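Local coordinates for thioesterase superfamily protein (PDB 2GF6), which binds coenzyme A and probably hydrolyses acyl-CoA thioesters, as other hotdog-fold thioesterases do, at residues S63-R69 with E102-Y108; K89-F95 with G107-A113. One frame throughout, in Å; residues are numbered along the deposited sequence.

Contact 1: residues S63-R69 with E102-Y108. With COA (coenzyme A), chain F.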
loop_
_atom_site.group_PDB
_atom_site.type_symbol
_atom_site.label_atom_id
_atom_site.label_comp_id
_atom_site.label_asym_id
_atom_site.label_seq_id
_atom_site.Cartn_x
_atom_site.Cartn_y
_atom_site.Cartn_z
ATOM N N SER A 63 -16.390 -3.200 -8.037
ATOM C CA SER A 63 -15.391 -4.264 -8.106
ATOM C C SER A 63 -15.918 -5.540 -7.493
ATOM O O SER A 63 -16.693 -5.508 -6.575
ATOM C CB SER A 63 -14.057 -3.865 -7.453
ATOM O OG SER A 63 -14.241 -3.379 -6.126
ATOM N N HIS A 64 -15.495 -6.659 -8.057
ATOM C CA HIS A 64 -15.856 -7.947 -7.571
ATOM C C HIS A 64 -14.748 -8.956 -7.803
ATOM O O HIS A 64 -14.145 -8.963 -8.870
ATOM C CB HIS A 64 -17.093 -8.428 -8.290
ATOM C CG HIS A 64 -17.616 -9.716 -7.748
ATOM N ND1 HIS A 64 -17.575 -10.891 -8.464
ATOM C CD2 HIS A 64 -18.095 -10.035 -6.525
ATOM C CE1 HIS A 64 -18.083 -11.865 -7.731
ATOM N NE2 HIS A 64 -18.383 -11.379 -6.540
ATOM N N ALA A 65 -14.521 -9.828 -6.818
ATOM C CA ALA A 65 -13.573 -10.940 -6.941
ATOM C C ALA A 65 -13.965 -12.163 -6.086
ATOM O O ALA A 65 -14.556 -12.025 -5.026
ATOM C CB ALA A 65 -12.121 -10.486 -6.580
ATOM N N ILE A 66 -13.616 -13.337 -6.588
ATOM C CA ILE A 66 -13.710 -14.611 -5.887
ATOM C C ILE A 66 -12.289 -15.205 -5.857
ATOM O O ILE A 66 -11.622 -15.299 -6.884
ATOM C CB ILE A 66 -14.677 -15.582 -6.608
ATOM C CG1 ILE A 66 -16.112 -15.060 -6.534
ATOM C CG2 ILE A 66 -14.642 -16.992 -5.995
ATOM C CD1 ILE A 66 -17.064 -15.692 -7.607
ATOM N N TYR A 67 -11.843 -15.612 -4.669
ATOM C CA TYR A 67 -10.494 -16.079 -4.450
ATOM C C TYR A 67 -10.556 -17.567 -4.173
ATOM O O TYR A 67 -10.826 -17.978 -3.051
ATOM C CB TYR A 67 -9.882 -15.340 -3.270
ATOM C CG TYR A 67 -10.025 -13.837 -3.366
ATOM C CD1 TYR A 67 -11.150 -13.196 -2.879
ATOM C CD2 TYR A 67 -9.034 -13.057 -3.941
ATOM C CE1 TYR A 67 -11.294 -11.818 -2.962
ATOM C CE2 TYR A 67 -9.171 -11.646 -4.043
ATOM C CZ TYR A 67 -10.293 -11.039 -3.536
ATOM O OH TYR A 67 -10.453 -9.661 -3.617
ATOM N N HIS A 68 -10.334 -18.372 -5.210
ATOM C CA HIS A 68 -10.470 -19.816 -5.103
ATOM C C HIS A 68 -9.267 -20.402 -4.421
ATOM O O HIS A 68 -9.357 -21.408 -3.702
ATOM C CB HIS A 68 -10.565 -20.460 -6.489
ATOM C CG HIS A 68 -11.804 -20.119 -7.243
ATOM N ND1 HIS A 68 -13.025 -20.682 -6.950
ATOM C CD2 HIS A 68 -12.001 -19.327 -8.324
ATOM C CE1 HIS A 68 -13.930 -20.227 -7.798
ATOM N NE2 HIS A 68 -13.333 -19.404 -8.644
ATOM N N ARG A 69 -8.110 -19.837 -4.726
ATOM C CA ARG A 69 -6.878 -20.387 -4.218
ATOM C C ARG A 69 -5.971 -19.253 -3.875
ATOM O O ARG A 69 -6.025 -18.195 -4.527
ATOM C CB ARG A 69 -6.208 -21.257 -5.269
ATOM C CG ARG A 69 -6.911 -22.569 -5.552
ATOM C CD ARG A 69 -6.233 -23.264 -6.729
ATOM N NE ARG A 69 -7.200 -23.978 -7.566
ATOM C CZ ARG A 69 -7.141 -25.269 -7.906
ATOM N NH1 ARG A 69 -6.139 -26.054 -7.512
ATOM N NH2 ARG A 69 -8.107 -25.786 -8.669
ATOM N N GLU A 102 -3.576 -23.317 -13.332
ATOM C CA GLU A 102 -4.827 -23.564 -12.589
ATOM C C GLU A 102 -5.472 -22.246 -12.112
ATOM O O GLU A 102 -4.762 -21.292 -11.740
ATOM C CB GLU A 102 -4.556 -24.503 -11.409
ATOM C CG GLU A 102 -4.221 -25.944 -11.823
ATOM C CD GLU A 102 -5.449 -26.764 -12.306
ATOM O OE1 GLU A 102 -6.599 -26.306 -12.095
ATOM O OE2 GLU A 102 -5.268 -27.869 -12.889
ATOM N N LEU A 103 -6.807 -22.195 -12.120
ATOM C CA LEU A 103 -7.548 -20.972 -11.780
ATOM C C LEU A 103 -7.447 -20.716 -10.305
ATOM O O LEU A 103 -7.804 -21.576 -9.518
ATOM C CB LEU A 103 -9.018 -21.102 -12.142
ATOM C CG LEU A 103 -9.947 -19.946 -11.793
ATOM C CD1 LEU A 103 -9.759 -18.768 -12.753
ATOM C CD2 LEU A 103 -11.371 -20.414 -11.821
ATOM N N THR A 104 -6.948 -19.540 -9.941
ATOM C CA THR A 104 -6.835 -19.127 -8.565
ATOM C C THR A 104 -7.829 -18.054 -8.200
ATOM O O THR A 104 -8.277 -18.020 -7.068
ATOM C CB THR A 104 -5.440 -18.548 -8.215
ATOM O OG1 THR A 104 -5.228 -17.321 -8.949
ATOM C CG2 THR A 104 -4.337 -19.581 -8.464
ATOM N N THR A 105 -8.189 -17.202 -9.151
ATOM C CA THR A 105 -8.957 -16.009 -8.852
ATOM C C THR A 105 -9.754 -15.619 -10.068
ATOM O O THR A 105 -9.274 -15.786 -11.181
ATOM C CB THR A 105 -8.012 -14.834 -8.560
ATOM O OG1 THR A 105 -6.790 -15.307 -7.951
ATOM C CG2 THR A 105 -8.691 -13.728 -7.726
ATOM N N GLU A 106 -10.960 -15.090 -9.862
ATOM C CA GLU A 106 -11.718 -14.430 -10.942
ATOM C C GLU A 106 -12.486 -13.195 -10.455
ATOM O O GLU A 106 -12.854 -13.101 -9.289
ATOM C CB GLU A 106 -12.683 -15.407 -11.594
ATOM C CG GLU A 106 -13.618 -16.089 -10.629
ATOM C CD GLU A 106 -14.439 -17.136 -11.319
ATOM O OE1 GLU A 106 -15.064 -16.790 -12.349
ATOM O OE2 GLU A 106 -14.454 -18.291 -10.846
ATOM N N GLY A 107 -12.738 -12.248 -11.348
ATOM C CA GLY A 107 -13.401 -11.020 -10.945
ATOM C C GLY A 107 -13.680 -10.063 -12.064
ATOM O O GLY A 107 -13.558 -10.414 -13.222
ATOM N N TYR A 108 -14.071 -8.844 -11.699
ATOM C CA TYR A 108 -14.215 -7.788 -12.673
ATOM C C TYR A 108 -14.096 -6.477 -11.962
ATOM O O TYR A 108 -14.297 -6.403 -10.763
ATOM C CB TYR A 108 -15.565 -7.884 -13.389
ATOM C CG TYR A 108 -16.786 -7.713 -12.510
ATOM C CD1 TYR A 108 -17.179 -6.437 -12.035
ATOM C CD2 TYR A 108 -17.568 -8.814 -12.143
ATOM C CE1 TYR A 108 -18.314 -6.290 -11.218
ATOM C CE2 TYR A 108 -18.690 -8.667 -11.329
ATOM C CZ TYR A 108 -19.049 -7.410 -10.877
ATOM O OH TYR A 108 -20.128 -7.297 -10.088
HETATM N N1A COA F . -19.641 -17.303 -0.674
HETATM C C2A COA F . -20.412 -18.041 0.212
HETATM N N3A COA F . -19.921 -19.216 0.752
HETATM C C4A COA F . -18.692 -19.654 0.410
HETATM C C5A COA F . -17.903 -18.940 -0.480
HETATM C C6A COA F . -18.376 -17.756 -1.023
HETATM N N6A COA F . -17.602 -17.068 -1.858
HETATM N N7A COA F . -16.741 -19.605 -0.642
HETATM C C8A COA F . -16.773 -20.711 0.121
HETATM N N9A COA F . -17.978 -20.759 0.775
HETATM C C1B COA F . -18.493 -21.859 1.622
HETATM C C2B COA F . -18.425 -23.211 0.922
HETATM O O2B COA F . -19.603 -23.515 0.227
HETATM C C3B COA F . -18.191 -24.144 2.081
HETATM O O3B COA F . -19.402 -24.407 2.732
HETATM P P3B COA F . -19.882 -25.933 2.853
HETATM O O7A COA F . -21.223 -25.921 3.548
HETATM O O8A COA F . -18.853 -26.733 3.657
HETATM O O9A COA F . -20.052 -26.446 1.433
HETATM C C4B COA F . -17.321 -23.342 3.018
HETATM O O4B COA F . -17.732 -22.002 2.814
HETATM C C5B COA F . -15.842 -23.496 2.691
HETATM O O5B COA F . -15.628 -23.609 1.302
HETATM P P1A COA F . -14.648 -24.751 0.730
HETATM O O1A COA F . -14.364 -24.520 -0.739
HETATM O O2A COA F . -15.234 -26.122 0.944
HETATM O O3A COA F . -13.290 -24.476 1.569
HETATM P P2A COA F . -11.897 -25.279 1.370
HETATM O O4A COA F . -11.867 -25.977 0.040
HETATM O O5A COA F . -11.688 -26.203 2.561
HETATM O O6A COA F . -10.760 -24.152 1.385
HETATM C CBP COA F . -9.761 -22.164 0.747
HETATM C CCP COA F . -11.076 -22.811 1.129
HETATM C CDP COA F . -8.972 -23.082 -0.201
HETATM C CEP COA F . -8.977 -21.949 2.042
HETATM C CAP COA F . -10.082 -20.886 -0.022
HETATM O OAP COA F . -10.657 -21.214 -1.263
HETATM C C9P COA F . -8.869 -20.042 -0.288
HETATM O O9P COA F . -7.596 -20.398 0.144
HETATM N N8P COA F . -9.103 -18.930 -0.938
HETATM C C7P COA F . -8.027 -18.026 -1.235
HETATM C C6P COA F . -7.886 -17.056 -0.092
HETATM C C5P COA F . -7.121 -15.873 -0.589
HETATM O O5P COA F . -6.005 -16.010 -1.103
HETATM N N4P COA F . -7.772 -14.741 -0.464
HETATM C C3P COA F . -7.256 -13.643 0.286
HETATM C C2P COA F . -6.587 -12.669 -0.648
HETATM S S1P COA F . -7.453 -11.104 -0.828
HETATM O O HOH W 1 -6.770 -15.899 -5.282
#

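Contact 2: residues K89-F95 with G107-A113. With COA (coenzyme A), chain E.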
loop_
_atom_site.group_PDB
_atom_site.type_symbol
_atom_site.label_atom_id
_atom_site.label_comp_id
_atom_site.label_asym_id
_atom_site.label_seq_id
_atom_site.Cartn_x
_atom_site.Cartn_y
_atom_site.Cartn_z
ATOM N N LYS A 89 -19.832 4.665 -22.498
ATOM C CA LYS A 89 -18.984 5.228 -21.471
ATOM C C LYS A 89 -18.497 4.317 -20.365
ATOM O O LYS A 89 -17.695 4.766 -19.554
ATOM C CB LYS A 89 -19.680 6.438 -20.833
ATOM C CG LYS A 89 -20.976 6.163 -20.160
ATOM C CD LYS A 89 -21.558 7.431 -19.533
ATOM C CE LYS A 89 -21.957 8.461 -20.548
ATOM N NZ LYS A 89 -22.682 9.618 -19.889
ATOM N N THR A 90 -18.948 3.062 -20.344
ATOM C CA THR A 90 -18.626 2.119 -19.273
ATOM C C THR A 90 -18.085 0.796 -19.846
ATOM O O THR A 90 -18.584 0.297 -20.864
ATOM C CB THR A 90 -19.874 1.799 -18.488
ATOM O OG1 THR A 90 -20.379 3.000 -17.909
ATOM C CG2 THR A 90 -19.560 0.856 -17.416
ATOM N N ILE A 91 -17.059 0.260 -19.195
ATOM C CA ILE A 91 -16.463 -1.024 -19.576
ATOM C C ILE A 91 -16.379 -1.900 -18.356
ATOM O O ILE A 91 -16.080 -1.401 -17.293
ATOM C CB ILE A 91 -15.024 -0.834 -20.060
ATOM C CG1 ILE A 91 -15.004 0.078 -21.284
ATOM C CG2 ILE A 91 -14.382 -2.195 -20.431
ATOM C CD1 ILE A 91 -13.621 0.595 -21.626
ATOM N N LYS A 92 -16.629 -3.196 -18.525
ATOM C CA LYS A 92 -16.470 -4.180 -17.490
ATOM C C LYS A 92 -15.260 -5.015 -17.861
ATOM O O LYS A 92 -15.283 -5.723 -18.853
ATOM C CB LYS A 92 -17.687 -5.081 -17.417
ATOM C CG LYS A 92 -17.605 -6.202 -16.426
ATOM C CD LYS A 92 -18.923 -6.958 -16.448
ATOM C CE LYS A 92 -18.975 -8.030 -15.386
ATOM N NZ LYS A 92 -20.060 -8.966 -15.742
ATOM N N PHE A 93 -14.202 -4.895 -17.065
ATOM C CA PHE A 93 -12.975 -5.601 -17.292
ATOM C C PHE A 93 -13.044 -6.845 -16.454
ATOM O O PHE A 93 -12.787 -6.774 -15.270
ATOM C CB PHE A 93 -11.788 -4.736 -16.856
ATOM C CG PHE A 93 -11.461 -3.623 -17.812
ATOM C CD1 PHE A 93 -10.897 -3.905 -19.044
ATOM C CD2 PHE A 93 -11.706 -2.289 -17.482
ATOM C CE1 PHE A 93 -10.574 -2.886 -19.931
ATOM C CE2 PHE A 93 -11.384 -1.272 -18.372
ATOM C CZ PHE A 93 -10.824 -1.570 -19.597
ATOM N N GLU A 94 -13.458 -7.957 -17.060
ATOM C CA GLU A 94 -13.478 -9.284 -16.410
ATOM C C GLU A 94 -12.071 -9.875 -16.434
ATOM O O GLU A 94 -11.361 -9.696 -17.415
ATOM C CB GLU A 94 -14.408 -10.229 -17.151
ATOM C CG GLU A 94 -15.828 -9.713 -17.408
ATOM C CD GLU A 94 -16.756 -10.777 -18.051
ATOM O OE1 GLU A 94 -16.302 -11.599 -18.885
ATOM O OE2 GLU A 94 -17.963 -10.772 -17.741
ATOM N N PHE A 95 -11.669 -10.587 -15.381
ATOM C CA PHE A 95 -10.324 -11.148 -15.330
ATOM C C PHE A 95 -10.278 -12.485 -14.610
ATOM O O PHE A 95 -11.117 -12.749 -13.752
ATOM C CB PHE A 95 -9.342 -10.172 -14.674
ATOM C CG PHE A 95 -9.616 -9.912 -13.216
ATOM C CD1 PHE A 95 -9.183 -10.812 -12.234
ATOM C CD2 PHE A 95 -10.286 -8.747 -12.803
ATOM C CE1 PHE A 95 -9.428 -10.577 -10.880
ATOM C CE2 PHE A 95 -10.531 -8.513 -11.435
ATOM C CZ PHE A 95 -10.096 -9.438 -10.479
ATOM N N GLY A 107 -12.738 -12.248 -11.348
ATOM C CA GLY A 107 -13.401 -11.020 -10.945
ATOM C C GLY A 107 -13.680 -10.063 -12.064
ATOM O O GLY A 107 -13.558 -10.414 -13.222
ATOM N N TYR A 108 -14.071 -8.844 -11.699
ATOM C CA TYR A 108 -14.215 -7.788 -12.673
ATOM C C TYR A 108 -14.096 -6.477 -11.962
ATOM O O TYR A 108 -14.297 -6.403 -10.763
ATOM C CB TYR A 108 -15.565 -7.884 -13.389
ATOM C CG TYR A 108 -16.786 -7.713 -12.510
ATOM C CD1 TYR A 108 -17.179 -6.437 -12.035
ATOM C CD2 TYR A 108 -17.568 -8.814 -12.143
ATOM C CE1 TYR A 108 -18.314 -6.290 -11.218
ATOM C CE2 TYR A 108 -18.690 -8.667 -11.329
ATOM C CZ TYR A 108 -19.049 -7.410 -10.877
ATOM O OH TYR A 108 -20.128 -7.297 -10.088
ATOM N N VAL A 109 -13.711 -5.446 -12.696
ATOM C CA VAL A 109 -13.926 -4.068 -12.257
ATOM C C VAL A 109 -14.671 -3.408 -13.390
ATOM O O VAL A 109 -14.447 -3.693 -14.559
ATOM C CB VAL A 109 -12.614 -3.249 -11.950
ATOM C CG1 VAL A 109 -11.711 -4.029 -11.055
ATOM C CG2 VAL A 109 -11.868 -2.904 -13.173
ATOM N N ILE A 110 -15.550 -2.512 -13.020
ATOM C CA ILE A 110 -16.277 -1.729 -13.949
ATOM C C ILE A 110 -15.756 -0.312 -13.903
ATOM O O ILE A 110 -15.696 0.321 -12.862
ATOM C CB ILE A 110 -17.747 -1.823 -13.625
ATOM C CG1 ILE A 110 -18.196 -3.258 -13.933
ATOM C CG2 ILE A 110 -18.522 -0.709 -14.341
ATOM C CD1 ILE A 110 -19.624 -3.519 -13.777
ATOM N N GLN A 111 -15.388 0.188 -15.072
ATOM C CA GLN A 111 -14.837 1.508 -15.181
ATOM C C GLN A 111 -15.666 2.409 -16.044
ATOM O O GLN A 111 -16.236 1.983 -17.037
ATOM C CB GLN A 111 -13.388 1.431 -15.656
ATOM C CG GLN A 111 -12.546 0.989 -14.501
ATOM C CD GLN A 111 -11.114 1.269 -14.679
ATOM O OE1 GLN A 111 -10.431 0.560 -15.425
ATOM N NE2 GLN A 111 -10.612 2.277 -13.969
ATOM N N ILE A 112 -15.743 3.663 -15.618
ATOM C CA ILE A 112 -16.549 4.662 -16.274
ATOM C C ILE A 112 -15.639 5.802 -16.670
ATOM O O ILE A 112 -14.802 6.227 -15.891
ATOM C CB ILE A 112 -17.703 5.142 -15.340
ATOM C CG1 ILE A 112 -18.538 3.953 -14.852
ATOM C CG2 ILE A 112 -18.616 6.145 -16.029
ATOM C CD1 ILE A 112 -19.618 4.355 -13.887
ATOM N N ALA A 113 -15.803 6.266 -17.914
ATOM C CA ALA A 113 -15.150 7.444 -18.417
ATOM C C ALA A 113 -15.835 8.698 -17.835
ATOM O O ALA A 113 -17.071 8.792 -17.804
ATOM C CB ALA A 113 -15.198 7.442 -19.942
HETATM N N1A COA E . -22.196 -1.182 -13.635
HETATM C C2A COA E . -22.608 -0.829 -14.914
HETATM N N3A COA E . -22.945 0.484 -15.194
HETATM C C4A COA E . -22.866 1.399 -14.199
HETATM C C5A COA E . -22.455 1.052 -12.917
HETATM C C6A COA E . -22.111 -0.247 -12.630
HETATM N N6A COA E . -21.936 -0.596 -11.350
HETATM N N7A COA E . -22.465 2.167 -12.155
HETATM C C8A COA E . -22.856 3.215 -12.925
HETATM N N9A COA E . -23.121 2.735 -14.182
HETATM C C1B COA E . -23.719 3.427 -15.322
HETATM C C2B COA E . -25.051 4.073 -15.050
HETATM O O2B COA E . -26.113 3.170 -15.170
HETATM C C3B COA E . -25.108 5.088 -16.158
HETATM O O3B COA E . -25.612 4.416 -17.306
HETATM P P3B COA E . -26.347 5.149 -18.545
HETATM O O7A COA E . -25.387 5.115 -19.723
HETATM O O8A COA E . -26.739 6.583 -18.258
HETATM O O9A COA E . -27.551 4.314 -18.899
HETATM C C4B COA E . -23.651 5.489 -16.364
HETATM O O4B COA E . -22.890 4.485 -15.719
HETATM C C5B COA E . -23.300 6.820 -15.750
HETATM O O5B COA E . -23.523 6.727 -14.375
HETATM P P1A COA E . -24.296 7.864 -13.550
HETATM O O1A COA E . -25.067 7.306 -12.396
HETATM O O2A COA E . -25.133 8.716 -14.451
HETATM O O3A COA E . -23.043 8.632 -12.906
HETATM P P2A COA E . -22.538 10.133 -13.108
HETATM O O4A COA E . -23.302 11.184 -12.361
HETATM O O5A COA E . -22.306 10.556 -14.533
HETATM O O6A COA E . -21.132 9.974 -12.384
HETATM C CBP COA E . -19.587 9.077 -10.963
HETATM C CCP COA E . -20.569 8.719 -12.059
HETATM C CDP COA E . -20.238 10.162 -10.094
HETATM C CEP COA E . -18.337 9.611 -11.648
HETATM C CAP COA E . -19.304 7.867 -10.092
HETATM O OAP COA E . -20.470 7.416 -9.436
HETATM C C9P COA E . -18.297 8.129 -9.024
HETATM O O9P COA E . -17.634 9.358 -8.845
HETATM N N8P COA E . -18.073 7.096 -8.261
HETATM C C7P COA E . -16.944 7.150 -7.367
HETATM C C6P COA E . -15.930 6.159 -7.865
HETATM C C5P COA E . -14.807 6.016 -6.890
HETATM O O5P COA E . -14.593 6.811 -5.949
HETATM N N4P COA E . -14.103 4.940 -7.158
HETATM C C3P COA E . -13.243 4.400 -6.146
HETATM C C2P COA E . -12.710 3.071 -6.594
HETATM S S1P COA E . -11.599 2.510 -5.360
#

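Contact 1: residues S63-R69 with E102-Y108
One face of the Y108 ring carries CB of H64, 3.6 Å from the ring centroid, in a CH-pi contact; the H64 imidazole itself meets that ring only obliquely. The H68 ring has CG2 of I66 over one face and the E106 carboxylate at its edge, while a face of the Y67 ring carries the coenzyme A sulfur S1P. H64, I66 and Y67 sit on one strand and E106 and Y108 on its antiparallel neighbour in a hotdog-fold sheet, which strand 56-67 carries on into the second subunit: S63 to I66 pair with a strand there, and NE2 of H64 bonds E62 of that chain. H68 lies just beyond the first strand's end. Within the contact, H64 pairs with Y108 and I66 with E106 through two backbone bonds each. The H68-E106 bond is short and straight, NE2 to OE2 2.7 Å at 171°, nearly in the imidazole plane and on the anti lone pair of OE2. E106 reaches it with CG wedged between its backbone N and carbonyl carbon (chi1 54°) and an extended chain beyond. T104 O takes two backbone donors, N of H68 at 2.8 Å and N of R69 at 3.0 Å. T104 and T105 form a classic beta bulge opposite V97. At the strand end the backbone itself grips the ligand: Y67 O accepts from coenzyme A N8P at 2.9 Å, and H68 O from its hydroxyl OAP at 2.8 Å.

Contact 2: residues K89-F95 with G107-A113
The beta hairpin of strands 90-99 and 102-115 lies within the hotdog sheet, and its two faces do different work: T90, K92, E94, Y108, I110 and I112 look to the coenzyme A side, while I91, F93, F95, V109 and Q111 look to the side where helix 26-45 packs. Backbone bonds join I91 to Q111, F93 to V109 and F95 to G107 in both directions, and a further one runs from A113 N to K89 O. On the ligand side, CG2 of T90 meets CG2 of I110 at 3.6 Å, and T90 lies alongside I112, their side chains pointing the same way. I110 holds CD1 3.5 Å from N1A of the adenine, and I112 brings CD1 within 3.6 Å of C8A, so the two isoleucines pack their methyl ends against the base by van der Waals contact. Farther along, K92 runs fully extended, with CG anti to its backbone N (chi1 177°), which lays CE over a face of the Y108 ring, 3.9 Å from the centroid. NZ makes an off-centre cation-pi contact with the same ring, whose OH is bonded to E62. On the helix side, F93 lies against I37 and F40, and OE1 of Q111 approaches CE2 of F93 at 3.6 Å while accepting a hydrogen bond elsewhere, from Y49. F95 turns back over its own pairing partner (chi1 66°): its ring lies flat over the glycine backbone, with CA of G107 3.9 Å from the ring centroid.

From the N terminus, S63-R69 comes first, at the end of strand 56-67, and 32 residues separate it from E102-Y108, so contact 1 closes a long loop that takes in strands 76-85 and 90-99. Before that loop is complete the chain lays down K89-F95, which then meets G107-A113 further down the hairpin, with 11 residues, mostly strand, between them. The segments therefore alternate and the contacts cross rather than nest. They share G107 and Y108, and strand 102-115 sits between its two neighbours: contact 1 ties it to strand 56-67, contact 2 to strand 90-99. Each end of this three-strand block meets a different coenzyme A.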